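Local coordinates for endoglucanase A (Clostridium longisporum, PDB 6Q1I), which hydrolyses internal beta-1,4-glucosidic linkages in barley beta-glucan, lichenan and carboxymethylcellulose, and also xylan, this chain being its family 5 catalytic domain, at residues Pro123-Glu128 and Ser177-Asn182; Lys58-Lys63 and Ser336-Tyr341; Tyr109-Thr114 and His152-Thr157; Met206-Ala211 and Ala231-Tyr236. One frame throughout, in Å; residues are numbered along the deposited sequence.

Contact 1: residues Pro123-Glu128 and Ser177-Asn182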
loop_
_atom_site.group_PDB
_atom_site.type_symbol
_atom_site.label_atom_id
_atom_site.label_comp_id
_atom_site.label_asym_id
_atom_site.label_seq_id
_atom_site.Cartn_x
_atom_site.Cartn_y
_atom_site.Cartn_z
ATOM N N PRO A 123 -17.627 4.937 4.006
ATOM C CA PRO A 123 -18.259 4.762 2.677
ATOM C C PRO A 123 -19.740 4.406 2.758
ATOM O O PRO A 123 -20.166 3.283 2.463
ATOM C CB PRO A 123 -17.409 3.647 2.060
ATOM C CG PRO A 123 -17.023 2.786 3.249
ATOM C CD PRO A 123 -16.834 3.752 4.402
ATOM N N THR A 124 -20.550 5.391 3.153
ATOM C CA THR A 124 -22.001 5.279 3.126
ATOM C C THR A 124 -22.586 6.493 2.419
ATOM O O THR A 124 -21.987 7.569 2.387
ATOM C CB THR A 124 -22.611 5.222 4.535
ATOM O OG1 THR A 124 -22.339 6.454 5.208
ATOM C CG2 THR A 124 -22.044 4.064 5.332
ATOM N N TYR A 125 -23.786 6.312 1.864
ATOM C CA TYR A 125 -24.475 7.441 1.251
ATOM C C TYR A 125 -24.723 8.549 2.267
ATOM O O TYR A 125 -24.647 9.728 1.919
ATOM C CB TYR A 125 -25.795 6.999 0.611
ATOM C CG TYR A 125 -25.640 6.036 -0.550
ATOM C CD1 TYR A 125 -24.643 6.210 -1.502
ATOM C CD2 TYR A 125 -26.503 4.962 -0.700
ATOM C CE1 TYR A 125 -24.496 5.337 -2.552
ATOM C CE2 TYR A 125 -26.367 4.079 -1.753
ATOM C CZ TYR A 125 -25.366 4.272 -2.678
ATOM O OH TYR A 125 -25.229 3.388 -3.728
ATOM N N ALA A 126 -24.963 8.190 3.531
ATOM C CA ALA A 126 -25.244 9.198 4.549
ATOM C C ALA A 126 -24.027 10.056 4.878
ATOM O O ALA A 126 -24.186 11.200 5.320
ATOM C CB ALA A 126 -25.745 8.527 5.827
ATOM N N LYS A 127 -22.814 9.532 4.699
ATOM C CA LYS A 127 -21.610 10.283 5.025
ATOM C C LYS A 127 -20.956 10.926 3.814
ATOM O O LYS A 127 -20.045 11.739 3.983
ATOM C CB LYS A 127 -20.602 9.377 5.730
ATOM C CG LYS A 127 -21.012 9.001 7.140
ATOM C CD LYS A 127 -20.889 10.174 8.078
ATOM C CE LYS A 127 -21.232 9.777 9.499
ATOM N NZ LYS A 127 -20.982 10.902 10.435
ATOM N N GLU A 128 -21.420 10.610 2.609
ATOM C CA GLU A 128 -20.758 11.083 1.398
ATOM C C GLU A 128 -20.610 12.605 1.371
ATOM O O GLU A 128 -19.572 13.122 0.944
ATOM C CB GLU A 128 -21.549 10.591 0.189
ATOM C CG GLU A 128 -20.805 10.611 -1.090
ATOM C CD GLU A 128 -21.548 9.941 -2.249
ATOM O OE1 GLU A 128 -22.614 9.279 -2.080
ATOM O OE2 GLU A 128 -21.027 10.084 -3.367
ATOM N N SER A 177 -21.739 0.468 -0.062
ATOM C CA SER A 177 -20.409 0.900 0.352
ATOM C C SER A 177 -19.369 0.663 -0.743
ATOM O O SER A 177 -18.424 1.450 -0.867
ATOM C CB SER A 177 -20.017 0.255 1.684
ATOM O OG SER A 177 -20.058 -1.156 1.648
ATOM N N ARG A 178 -19.529 -0.388 -1.557
ATOM C CA ARG A 178 -18.638 -0.557 -2.706
ATOM C C ARG A 178 -18.841 0.559 -3.729
ATOM O O ARG A 178 -17.871 1.061 -4.310
ATOM C CB ARG A 178 -18.787 -1.951 -3.321
ATOM C CG ARG A 178 -18.361 -3.078 -2.379
ATOM C CD ARG A 178 -18.349 -4.464 -3.041
ATOM N NE ARG A 178 -19.661 -4.894 -3.515
ATOM C CZ ARG A 178 -20.557 -5.568 -2.796
ATOM N NH1 ARG A 178 -20.310 -5.943 -1.551
ATOM N NH2 ARG A 178 -21.724 -5.894 -3.341
ATOM N N ASP A 179 -20.087 0.984 -3.934
ATOM C CA ASP A 179 -20.366 2.140 -4.783
ATOM C C ASP A 179 -19.686 3.393 -4.234
ATOM O O ASP A 179 -19.005 4.115 -4.970
ATOM C CB ASP A 179 -21.884 2.320 -4.869
ATOM C CG ASP A 179 -22.308 3.443 -5.794
ATOM O OD1 ASP A 179 -21.633 3.691 -6.810
ATOM O OD2 ASP A 179 -23.353 4.065 -5.499
ATOM N N VAL A 180 -19.827 3.649 -2.929
ATOM C CA VAL A 180 -19.253 4.871 -2.366
ATOM C C VAL A 180 -17.725 4.846 -2.418
ATOM O O VAL A 180 -17.097 5.878 -2.671
ATOM C CB VAL A 180 -19.804 5.165 -0.963
ATOM C CG1 VAL A 180 -19.108 6.376 -0.344
ATOM C CG2 VAL A 180 -21.318 5.404 -1.027
ATOM N N VAL A 181 -17.099 3.682 -2.213
ATOM C CA VAL A 181 -15.645 3.608 -2.374
ATOM C C VAL A 181 -15.243 4.033 -3.783
ATOM O O VAL A 181 -14.292 4.794 -3.969
ATOM C CB VAL A 181 -15.111 2.209 -2.014
ATOM C CG1 VAL A 181 -13.657 2.061 -2.480
ATOM C CG2 VAL A 181 -15.213 1.980 -0.524
ATOM N N ASN A 182 -15.956 3.535 -4.802
ATOM C CA ASN A 182 -15.663 3.962 -6.167
ATOM C C ASN A 182 -15.821 5.472 -6.324
ATOM O O ASN A 182 -15.022 6.117 -7.008
ATOM C CB ASN A 182 -16.585 3.256 -7.168
ATOM C CG ASN A 182 -16.186 1.822 -7.433
ATOM O OD1 ASN A 182 -15.005 1.501 -7.576
ATOM N ND2 ASN A 182 -17.182 0.957 -7.547
#

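Contact 2: residues Lys58-Lys63 and Ser336-Tyr341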
loop_
_atom_site.group_PDB
_atom_site.type_symbol
_atom_site.label_atom_id
_atom_site.label_comp_id
_atom_site.label_asym_id
_atom_site.label_seq_id
_atom_site.Cartn_x
_atom_site.Cartn_y
_atom_site.Cartn_z
ATOM N N LYS A 58 17.808 8.244 5.710
ATOM C CA LYS A 58 18.116 7.838 4.348
ATOM C C LYS A 58 18.879 6.520 4.327
ATOM O O LYS A 58 18.722 5.725 3.393
ATOM C CB LYS A 58 18.866 8.937 3.595
ATOM C CG LYS A 58 18.991 8.620 2.108
ATOM C CD LYS A 58 19.502 9.784 1.289
ATOM C CE LYS A 58 19.581 9.442 -0.194
ATOM N NZ LYS A 58 20.593 8.395 -0.488
ATOM N N ALA A 59 19.697 6.260 5.349
ATOM C CA ALA A 59 20.434 5.002 5.397
ATOM C C ALA A 59 19.500 3.795 5.410
ATOM O O ALA A 59 19.840 2.748 4.849
ATOM C CB ALA A 59 21.363 4.983 6.609
ATOM N N MET A 60 18.331 3.908 6.044
ATOM C CA MET A 60 17.374 2.805 5.994
ATOM C C MET A 60 16.873 2.586 4.573
ATOM O O MET A 60 16.787 1.446 4.099
ATOM C CB MET A 60 16.184 3.100 6.904
ATOM C CG MET A 60 16.519 3.202 8.362
ATOM S SD MET A 60 15.132 3.858 9.291
ATOM C CE MET A 60 15.913 4.229 10.854
ATOM N N ILE A 61 16.538 3.676 3.885
ATOM C CA ILE A 61 16.066 3.596 2.509
ATOM C C ILE A 61 17.156 3.031 1.603
ATOM O O ILE A 61 16.886 2.197 0.730
ATOM C CB ILE A 61 15.588 4.988 2.050
ATOM C CG1 ILE A 61 14.476 5.510 2.967
ATOM C CG2 ILE A 61 15.142 4.946 0.586
ATOM C CD1 ILE A 61 13.290 4.581 3.146
ATOM N N ASP A 62 18.402 3.481 1.796
ATOM C CA ASP A 62 19.521 2.963 1.022
ATOM C C ASP A 62 19.634 1.449 1.165
ATOM O O ASP A 62 19.941 0.752 0.194
ATOM C CB ASP A 62 20.838 3.573 1.505
ATOM C CG ASP A 62 20.958 5.074 1.274
ATOM O OD1 ASP A 62 20.214 5.689 0.480
ATOM O OD2 ASP A 62 21.891 5.639 1.895
ATOM N N LYS A 63 19.439 0.930 2.381
ATOM C CA LYS A 63 19.531 -0.510 2.599
ATOM C C LYS A 63 18.497 -1.258 1.765
ATOM O O LYS A 63 18.797 -2.305 1.181
ATOM C CB LYS A 63 19.340 -0.800 4.086
ATOM C CG LYS A 63 19.597 -2.228 4.487
ATOM C CD LYS A 63 21.067 -2.496 4.746
ATOM C CE LYS A 63 21.269 -3.954 5.076
ATOM N NZ LYS A 63 22.621 -4.218 5.589
ATOM N N SER A 336 16.892 -0.315 13.617
ATOM C CA SER A 336 17.870 0.209 14.561
ATOM C C SER A 336 19.282 -0.278 14.260
ATOM O O SER A 336 20.242 0.456 14.511
ATOM C CB SER A 336 17.461 -0.161 15.988
ATOM O OG SER A 336 16.278 0.537 16.362
ATOM N N THR A 337 19.442 -1.496 13.737
ATOM C CA THR A 337 20.765 -2.033 13.446
ATOM C C THR A 337 21.103 -2.039 11.964
ATOM O O THR A 337 22.281 -2.178 11.614
ATOM C CB THR A 337 20.877 -3.481 13.944
ATOM O OG1 THR A 337 19.953 -4.297 13.218
ATOM C CG2 THR A 337 20.589 -3.575 15.437
ATOM N N LEU A 338 20.101 -1.926 11.097
ATOM C CA LEU A 338 20.247 -2.073 9.651
ATOM C C LEU A 338 20.680 -3.481 9.246
ATOM O O LEU A 338 21.162 -3.682 8.130
ATOM C CB LEU A 338 21.154 -1.000 9.039
ATOM C CG LEU A 338 20.665 0.432 9.272
ATOM C CD1 LEU A 338 21.536 1.432 8.532
ATOM C CD2 LEU A 338 19.209 0.597 8.865
ATOM N N ASN A 339 20.531 -4.453 10.141
ATOM C CA ASN A 339 20.580 -5.866 9.798
ATOM C C ASN A 339 19.157 -6.364 9.549
ATOM O O ASN A 339 18.183 -5.722 9.930
ATOM C CB ASN A 339 21.207 -6.675 10.941
ATOM C CG ASN A 339 22.669 -6.338 11.180
ATOM O OD1 ASN A 339 23.417 -6.035 10.250
ATOM N ND2 ASN A 339 23.085 -6.401 12.439
ATOM N N TRP A 340 19.044 -7.528 8.923
ATOM C CA TRP A 340 17.743 -8.125 8.639
ATOM C C TRP A 340 17.319 -9.021 9.794
ATOM O O TRP A 340 18.125 -9.779 10.334
ATOM C CB TRP A 340 17.793 -8.951 7.343
ATOM C CG TRP A 340 18.287 -8.159 6.206
ATOM C CD1 TRP A 340 19.565 -8.099 5.756
ATOM C CD2 TRP A 340 17.527 -7.266 5.385
ATOM N NE1 TRP A 340 19.658 -7.229 4.707
ATOM C CE2 TRP A 340 18.419 -6.704 4.454
ATOM C CE3 TRP A 340 16.181 -6.896 5.340
ATOM C CZ2 TRP A 340 18.015 -5.786 3.498
ATOM C CZ3 TRP A 340 15.780 -5.987 4.376
ATOM C CH2 TRP A 340 16.697 -5.443 3.475
ATOM N N TYR A 341 16.046 -8.925 10.175
ATOM C CA TYR A 341 15.487 -9.893 11.110
ATOM C C TYR A 341 15.516 -11.297 10.513
ATOM O O TYR A 341 15.764 -12.279 11.222
ATOM C CB TYR A 341 14.035 -9.534 11.440
ATOM C CG TYR A 341 13.814 -8.265 12.226
ATOM C CD1 TYR A 341 14.223 -8.157 13.549
ATOM C CD2 TYR A 341 13.160 -7.187 11.647
ATOM C CE1 TYR A 341 14.001 -6.994 14.266
ATOM C CE2 TYR A 341 12.926 -6.028 12.356
ATOM C CZ TYR A 341 13.352 -5.936 13.663
ATOM O OH TYR A 341 13.124 -4.776 14.376
HETATM O O HOH W 1 22.992 -6.458 6.825
#

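Contact 3: residues Tyr109-Thr114 and His152-Thr157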
loop_
_atom_site.group_PDB
_atom_site.type_symbol
_atom_site.label_atom_id
_atom_site.label_comp_id
_atom_site.label_asym_id
_atom_site.label_seq_id
_atom_site.Cartn_x
_atom_site.Cartn_y
_atom_site.Cartn_z
ATOM N N TYR A 109 10.775 3.671 -7.419
ATOM C CA TYR A 109 9.372 4.059 -7.524
ATOM C C TYR A 109 8.836 4.252 -6.114
ATOM O O TYR A 109 9.216 3.530 -5.187
ATOM C CB TYR A 109 8.545 2.989 -8.263
ATOM C CG TYR A 109 8.988 2.851 -9.693
ATOM C CD1 TYR A 109 9.981 1.951 -10.047
ATOM C CD2 TYR A 109 8.475 3.679 -10.678
ATOM C CE1 TYR A 109 10.445 1.869 -11.347
ATOM C CE2 TYR A 109 8.926 3.601 -11.980
ATOM C CZ TYR A 109 9.909 2.696 -12.313
ATOM O OH TYR A 109 10.358 2.633 -13.618
ATOM N N VAL A 110 7.978 5.249 -5.942
ATOM C CA VAL A 110 7.405 5.578 -4.644
ATOM C C VAL A 110 5.895 5.616 -4.794
ATOM O O VAL A 110 5.375 6.297 -5.682
ATOM C CB VAL A 110 7.925 6.930 -4.130
ATOM C CG1 VAL A 110 7.193 7.331 -2.869
ATOM C CG2 VAL A 110 9.419 6.840 -3.900
ATOM N N ILE A 111 5.194 4.906 -3.917
ATOM C CA ILE A 111 3.742 4.987 -3.814
ATOM C C ILE A 111 3.427 5.798 -2.564
ATOM O O ILE A 111 3.768 5.379 -1.449
ATOM C CB ILE A 111 3.100 3.594 -3.705
ATOM C CG1 ILE A 111 3.411 2.719 -4.917
ATOM C CG2 ILE A 111 1.598 3.749 -3.492
ATOM C CD1 ILE A 111 3.150 1.231 -4.675
ATOM N N LEU A 112 2.777 6.946 -2.742
ATOM C CA LEU A 112 2.345 7.806 -1.643
ATOM C C LEU A 112 0.821 7.746 -1.584
ATOM O O LEU A 112 0.152 8.085 -2.568
ATOM C CB LEU A 112 2.812 9.242 -1.887
ATOM C CG LEU A 112 2.456 10.237 -0.778
ATOM C CD1 LEU A 112 3.210 9.893 0.525
ATOM C CD2 LEU A 112 2.751 11.667 -1.214
ATOM N N ASN A 113 0.272 7.329 -0.444
ATOM C CA ASN A 113 -1.169 7.123 -0.315
ATOM C C ASN A 113 -1.769 8.043 0.746
ATOM O O ASN A 113 -1.093 8.913 1.299
ATOM C CB ASN A 113 -1.500 5.648 -0.039
ATOM C CG ASN A 113 -1.249 5.222 1.386
ATOM O OD1 ASN A 113 -0.803 6.010 2.224
ATOM N ND2 ASN A 113 -1.547 3.951 1.673
ATOM N N THR A 114 -3.078 7.891 0.970
ATOM C CA THR A 114 -3.680 8.122 2.276
ATOM C C THR A 114 -3.908 6.751 2.907
ATOM O O THR A 114 -4.173 5.768 2.204
ATOM C CB THR A 114 -4.992 8.924 2.222
ATOM O OG1 THR A 114 -6.065 8.113 1.732
ATOM C CG2 THR A 114 -4.847 10.184 1.385
ATOM N N HIS A 152 8.293 8.532 -11.336
ATOM C CA HIS A 152 8.575 7.537 -10.312
ATOM C C HIS A 152 7.683 7.689 -9.093
ATOM O O HIS A 152 7.566 6.742 -8.313
ATOM C CB HIS A 152 10.031 7.579 -9.898
ATOM C CG HIS A 152 10.937 6.909 -10.877
ATOM N ND1 HIS A 152 11.268 7.477 -12.086
ATOM C CD2 HIS A 152 11.559 5.707 -10.839
ATOM C CE1 HIS A 152 12.063 6.658 -12.749
ATOM N NE2 HIS A 152 12.257 5.577 -12.014
ATOM N N LEU A 153 7.039 8.842 -8.925
ATOM C CA LEU A 153 6.085 9.045 -7.841
ATOM C C LEU A 153 4.675 8.715 -8.327
ATOM O O LEU A 153 4.173 9.325 -9.284
ATOM C CB LEU A 153 6.160 10.470 -7.296
ATOM C CG LEU A 153 5.206 10.760 -6.137
ATOM C CD1 LEU A 153 5.514 9.875 -4.930
ATOM C CD2 LEU A 153 5.274 12.227 -5.757
ATOM N N ILE A 154 4.035 7.785 -7.621
ATOM C CA ILE A 154 2.700 7.273 -7.900
ATOM C C ILE A 154 1.829 7.645 -6.710
ATOM O O ILE A 154 2.260 7.496 -5.565
ATOM C CB ILE A 154 2.780 5.734 -8.017
ATOM C CG1 ILE A 154 3.703 5.318 -9.162
ATOM C CG2 ILE A 154 1.402 5.117 -8.192
ATOM C CD1 ILE A 154 4.204 3.899 -9.034
ATOM N N PHE A 155 0.619 8.139 -6.962
ATOM C CA PHE A 155 -0.327 8.416 -5.889
ATOM C C PHE A 155 -1.269 7.224 -5.726
ATOM O O PHE A 155 -1.601 6.553 -6.704
ATOM C CB PHE A 155 -1.171 9.661 -6.184
ATOM C CG PHE A 155 -0.408 10.964 -6.210
ATOM C CD1 PHE A 155 0.785 11.138 -5.533
ATOM C CD2 PHE A 155 -0.933 12.050 -6.896
ATOM C CE1 PHE A 155 1.449 12.361 -5.566
ATOM C CE2 PHE A 155 -0.285 13.264 -6.915
ATOM C CZ PHE A 155 0.910 13.424 -6.258
ATOM N N GLU A 156 -1.716 6.978 -4.492
ATOM C CA GLU A 156 -2.708 5.947 -4.182
ATOM C C GLU A 156 -3.810 6.601 -3.356
ATOM O O GLU A 156 -3.548 7.099 -2.258
ATOM C CB GLU A 156 -2.039 4.781 -3.434
ATOM C CG GLU A 156 -3.005 3.750 -2.884
ATOM C CD GLU A 156 -2.342 2.758 -1.942
ATOM O OE1 GLU A 156 -1.283 2.212 -2.305
ATOM O OE2 GLU A 156 -2.869 2.554 -0.823
ATOM N N THR A 157 -5.039 6.621 -3.888
ATOM C CA THR A 157 -6.081 7.495 -3.344
ATOM C C THR A 157 -6.421 7.168 -1.891
ATOM O O THR A 157 -6.551 8.071 -1.050
ATOM C CB THR A 157 -7.348 7.376 -4.194
ATOM O OG1 THR A 157 -7.718 5.994 -4.291
ATOM C CG2 THR A 157 -7.144 7.975 -5.600
#

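Contact 4: residues Met206-Ala211 and Ala231-Tyr236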
loop_
_atom_site.group_PDB
_atom_site.type_symbol
_atom_site.label_atom_id
_atom_site.label_comp_id
_atom_site.label_asym_id
_atom_site.label_seq_id
_atom_site.Cartn_x
_atom_site.Cartn_y
_atom_site.Cartn_z
ATOM N N MET A 206 -5.796 3.019 -7.032
ATOM C CA MET A 206 -6.994 3.157 -6.217
ATOM C C MET A 206 -7.504 1.773 -5.865
ATOM O O MET A 206 -7.442 0.866 -6.712
ATOM C CB MET A 206 -8.095 3.955 -6.915
ATOM C CG MET A 206 -8.455 3.476 -8.302
ATOM S SD MET A 206 -9.552 4.607 -9.168
ATOM C CE MET A 206 -8.670 6.105 -9.050
ATOM N N PRO A 207 -7.979 1.572 -4.637
ATOM C CA PRO A 207 -8.309 0.222 -4.179
ATOM C C PRO A 207 -9.752 -0.190 -4.419
ATOM O O PRO A 207 -10.660 0.632 -4.582
ATOM C CB PRO A 207 -8.067 0.312 -2.666
ATOM C CG PRO A 207 -8.445 1.731 -2.345
ATOM C CD PRO A 207 -7.970 2.539 -3.522
ATOM N N THR A 208 -9.942 -1.505 -4.419
ATOM C CA THR A 208 -11.243 -2.087 -4.167
ATOM C C THR A 208 -11.659 -1.804 -2.720
ATOM O O THR A 208 -10.868 -1.328 -1.898
ATOM C CB THR A 208 -11.159 -3.599 -4.340
ATOM O OG1 THR A 208 -10.158 -4.072 -3.441
ATOM C CG2 THR A 208 -10.795 -3.993 -5.760
ATOM N N TYR A 209 -12.911 -2.115 -2.397
ATOM C CA TYR A 209 -13.354 -2.074 -1.009
ATOM C C TYR A 209 -12.423 -2.931 -0.157
ATOM O O TYR A 209 -12.162 -4.100 -0.473
ATOM C CB TYR A 209 -14.799 -2.577 -0.920
ATOM C CG TYR A 209 -15.382 -2.640 0.480
ATOM C CD1 TYR A 209 -16.259 -1.660 0.949
ATOM C CD2 TYR A 209 -15.087 -3.700 1.324
ATOM C CE1 TYR A 209 -16.800 -1.730 2.227
ATOM C CE2 TYR A 209 -15.617 -3.774 2.603
ATOM C CZ TYR A 209 -16.478 -2.791 3.045
ATOM O OH TYR A 209 -17.018 -2.857 4.316
ATOM N N ALA A 210 -11.907 -2.333 0.919
ATOM C CA ALA A 210 -10.979 -2.961 1.858
ATOM C C ALA A 210 -9.671 -3.398 1.203
ATOM O O ALA A 210 -8.885 -4.120 1.819
ATOM C CB ALA A 210 -11.610 -4.140 2.608
ATOM N N ALA A 211 -9.403 -2.948 -0.020
ATOM C CA ALA A 211 -8.314 -3.476 -0.841
ATOM C C ALA A 211 -8.395 -4.992 -0.984
ATOM O O ALA A 211 -7.392 -5.664 -1.236
ATOM C CB ALA A 211 -6.937 -3.034 -0.356
ATOM N N ALA A 231 -5.287 -0.509 -10.450
ATOM C CA ALA A 231 -6.024 -1.093 -9.335
ATOM C C ALA A 231 -5.065 -1.501 -8.216
ATOM O O ALA A 231 -3.988 -2.043 -8.478
ATOM C CB ALA A 231 -6.792 -2.323 -9.813
ATOM N N SER A 232 -5.487 -1.284 -6.968
ATOM C CA SER A 232 -4.740 -1.675 -5.777
ATOM C C SER A 232 -5.499 -2.766 -5.028
ATOM O O SER A 232 -6.657 -2.573 -4.646
ATOM C CB SER A 232 -4.563 -0.469 -4.846
ATOM O OG SER A 232 -4.009 -0.862 -3.606
ATOM N N VAL A 233 -4.833 -3.895 -4.774
ATOM C CA VAL A 233 -5.324 -4.897 -3.840
ATOM C C VAL A 233 -4.209 -5.237 -2.861
ATOM O O VAL A 233 -3.023 -5.056 -3.145
ATOM C CB VAL A 233 -5.868 -6.182 -4.514
ATOM C CG1 VAL A 233 -7.051 -5.865 -5.406
ATOM C CG2 VAL A 233 -4.785 -6.891 -5.305
ATOM N N HIS A 234 -4.615 -5.722 -1.688
ATOM C CA HIS A 234 -3.712 -6.269 -0.682
ATOM C C HIS A 234 -4.036 -7.746 -0.554
ATOM O O HIS A 234 -5.208 -8.137 -0.569
ATOM C CB HIS A 234 -3.888 -5.540 0.647
ATOM C CG HIS A 234 -3.586 -4.080 0.550
ATOM N ND1 HIS A 234 -3.904 -3.183 1.540
ATOM C CD2 HIS A 234 -3.011 -3.358 -0.439
ATOM C CE1 HIS A 234 -3.550 -1.969 1.165
ATOM N NE2 HIS A 234 -3.000 -2.048 -0.031
ATOM N N ALA A 235 -2.999 -8.578 -0.481
ATOM C CA ALA A 235 -3.215 -10.026 -0.570
ATOM C C ALA A 235 -2.180 -10.734 0.309
ATOM O O ALA A 235 -1.133 -11.214 -0.146
ATOM C CB ALA A 235 -3.158 -10.504 -2.020
ATOM N N TYR A 236 -2.499 -10.806 1.600
ATOM C CA TYR A 236 -1.705 -11.545 2.579
ATOM C C TYR A 236 -2.119 -13.009 2.465
ATOM O O TYR A 236 -2.865 -13.551 3.284
ATOM C CB TYR A 236 -1.962 -10.993 3.967
ATOM C CG TYR A 236 -1.434 -9.595 4.204
ATOM C CD1 TYR A 236 -2.221 -8.471 3.962
ATOM C CD2 TYR A 236 -0.151 -9.396 4.688
ATOM C CE1 TYR A 236 -1.741 -7.206 4.205
ATOM C CE2 TYR A 236 0.330 -8.140 4.939
ATOM C CZ TYR A 236 -0.457 -7.043 4.693
ATOM O OH TYR A 236 0.033 -5.790 4.968
#

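Contact 1: residues Pro123-Glu128 and Ser177-Asn182
Tyr125 reaches past Val180 to place its hydroxyl on Asp179, donating from OH to OD2 at 2.7 Å. The carboxylate oxygen lies at the edge of the phenol ring, in its plane, and accepts through its anti lone pair, while ring and carboxylate planes stand 75° apart. Asp179 presents this oxygen because CG is turned anti to the backbone N (chi1 -176°). On the way, Tyr125 CD1 rests 3.5 Å from Val180 CG2. The other branch, CG1, packs 3.5 Å from Pro123 CA, so the two branches of one beta-branched residue serve tyrosine and proline separately. Pro123 CB also meets Val181 CG2 at 3.8 Å. In the TIM barrel this is where the loop following strand 109-113 lies against helix 175-194 of the outer layer. Proline suits the buried end of that loop, offering the helix a compact apolar ring. Its carbonyl O is buried with no conventional partner in the model; Ser177 CA gives Pro123 O a CA-H...O contact of 3.2 Å. Farther out, Lys183 forms a salt bridge with Asp179 OD2, which probably helps to keep the carboxylate ionised, and Glu176 accepts from Tyr125 N. Thr124 OG1 accepts from Lys127 N in an ST motif.

Contact 2: residues Lys58-Lys63 and Ser336-Tyr341
The loop that follows the last barrel strand, 314-318, and leads to the C-terminal helix 343-356 meets the outer helix 58-67 here, with Leu338 lying across the helix surface and Lys63 reaching back over the loop. Leucine suits this half-covered place because its two methyl branches can each find an apolar partner: CD2 lies 3.8 Å from Met60 CG, and CD1 lies 4.0 Å from Ala59 CB. The Met60 and Leu338 side chains cross at about a right angle, and the small methyl of Ala59 lets the loop come close to the helix. Leu338 itself has a left-handed backbone conformation (phi 64°, psi 17°), which turns the chain at the point of contact.

This is surface packing in a TIM barrel, joining the early helix to the closing part of the chain, away from the presumed active-site positions. Lys63 leaves the helix with CG anti to the backbone N and then bends at chi2 (85°), which carries its end to the loop. NZ makes a weak hydrogen bond of 3.0 Å to Leu338 O. NZ also donates to a water 2.6 Å away, which in turn gives a weak bond to Asn339 OD1. The aliphatic part of the same lysine passes obliquely by the indole, CE 3.7 Å from Trp340 NE1, so one long chain serves both apolar and polar neighbours. Trp340 also packs on Ile64 and Ala67 of helix 58-67 and takes part in a cation-pi interaction with Lys346. Within the loop, Thr337 OG1 accepts from Asn339 N, 3.1 Å away, forming an ST turn.

Contact 3: residues Tyr109-Thr114 and His152-Thr157
Tyr109 and His152 form an offset (parallel-displaced) stack at one end of two parallel strands, centroids 4.3 Å apart and planes at 20°, with His152 CD2 over the centre of the phenol ring. This is the more open end: the imidazole covers one face of the buried tyrosine while His152 itself is partly exposed. The tight, regular part pairs Val110-Leu112 with Leu153-Phe155. Val110 N bonds to His152 O (2.8 Å), Val110 O receives Ile154 N, and Leu112 N and O continue with Ile154 O and Glu156 N. Val110, Leu112, Leu153 and Phe155 share one apolar face, Val110 CG1 meeting Leu153 CD1 at 3.7 Å; Ile111 and Ile154 share the other with Asn113 and Glu156, where it turns polar. After Leu112 the pairing slackens, Thr114 N reaching Glu156 O only weakly. Asn113 and Glu156 run side by side, ND2 to OE2 at 3.2 Å; the acid is met from 60° above its carboxylate plane, though in the amide plane. Arg73 pairs with the same OE2, and Thr76 N holds Asn113 OD1. Helix 128-145 connects the strands in a beta-alpha-beta unit of the TIM barrel, whose polar C-terminal strand ends lead to the active site.

Contact 4: residues Met206-Ala211 and Ala231-Tyr236
Ala211 sets its methyl squarely on the imidazole of His234: CB stands 3.6 Å from the ring centroid, 14° off the normal, a CH-pi contact over one face. A methyl is small enough to come this close to the face, while ND1 at the ring's edge bonds to Gln160 NE2. The ring swings under it because His234 CG is anti to the carbonyl carbon (chi1 -61°). The backbones fix the pair, since His234 N gives an almost straight bond to Ala211 O, 2.8 Å long and in the carbonyl plane.

Both residues stand where strands 204-208 and 229-234, adjacent in the eight-stranded TIM barrel, reach its catalytic C-terminal end. The His234 side chain also touches Gln284; Gln160 and Gln284 occupy the positions assigned by similarity to the proton donor and nucleophile, both changed in this structure.

Deeper in the barrel the strands pair in parallel, Ser232 N bonding to Met206 O at 2.9 Å from well above the carbonyl plane. Proline suits a strand position where no N-H is needed toward this neighbour, and Pro207 CA makes a CA-H...O contact of 3.3 Å with Ser232 O. Thr208 N reaches the same oxygen only weakly. The chain then turns a corner in a type II turn from Thr208 to Ala211. The Thr208 and Val233 side chains are set obliquely, Thr208 OG1 4.1 Å from Val233 CG1, its stronger partner being Ser212 O.

Overall arrangement
Contacts 3 and 4 lie in the buried barrel wall, where backbone hydrogen bonds between parallel strands do most of the joining; contacts 1 and 2 tie loops to outer helices on opposite sides of the chain's centre, with centres 40 Å apart, and rely on side chains instead. Contact 1 is partly buried, mixing apolar packing with one charged acceptor, whereas contact 2 is a surface contact with a weak, water-assisted polar part. The two wall contacts belong to one sheet: strands 153-156 and 204-208 are neighbours, and Thr157 packs on Met206 and Pro207. Contact 1 touches contact 4 chiefly through Tyr209, which rests against Ser177 and Arg178, with Val181 also near Pro207. Contact 2 touches none of the others.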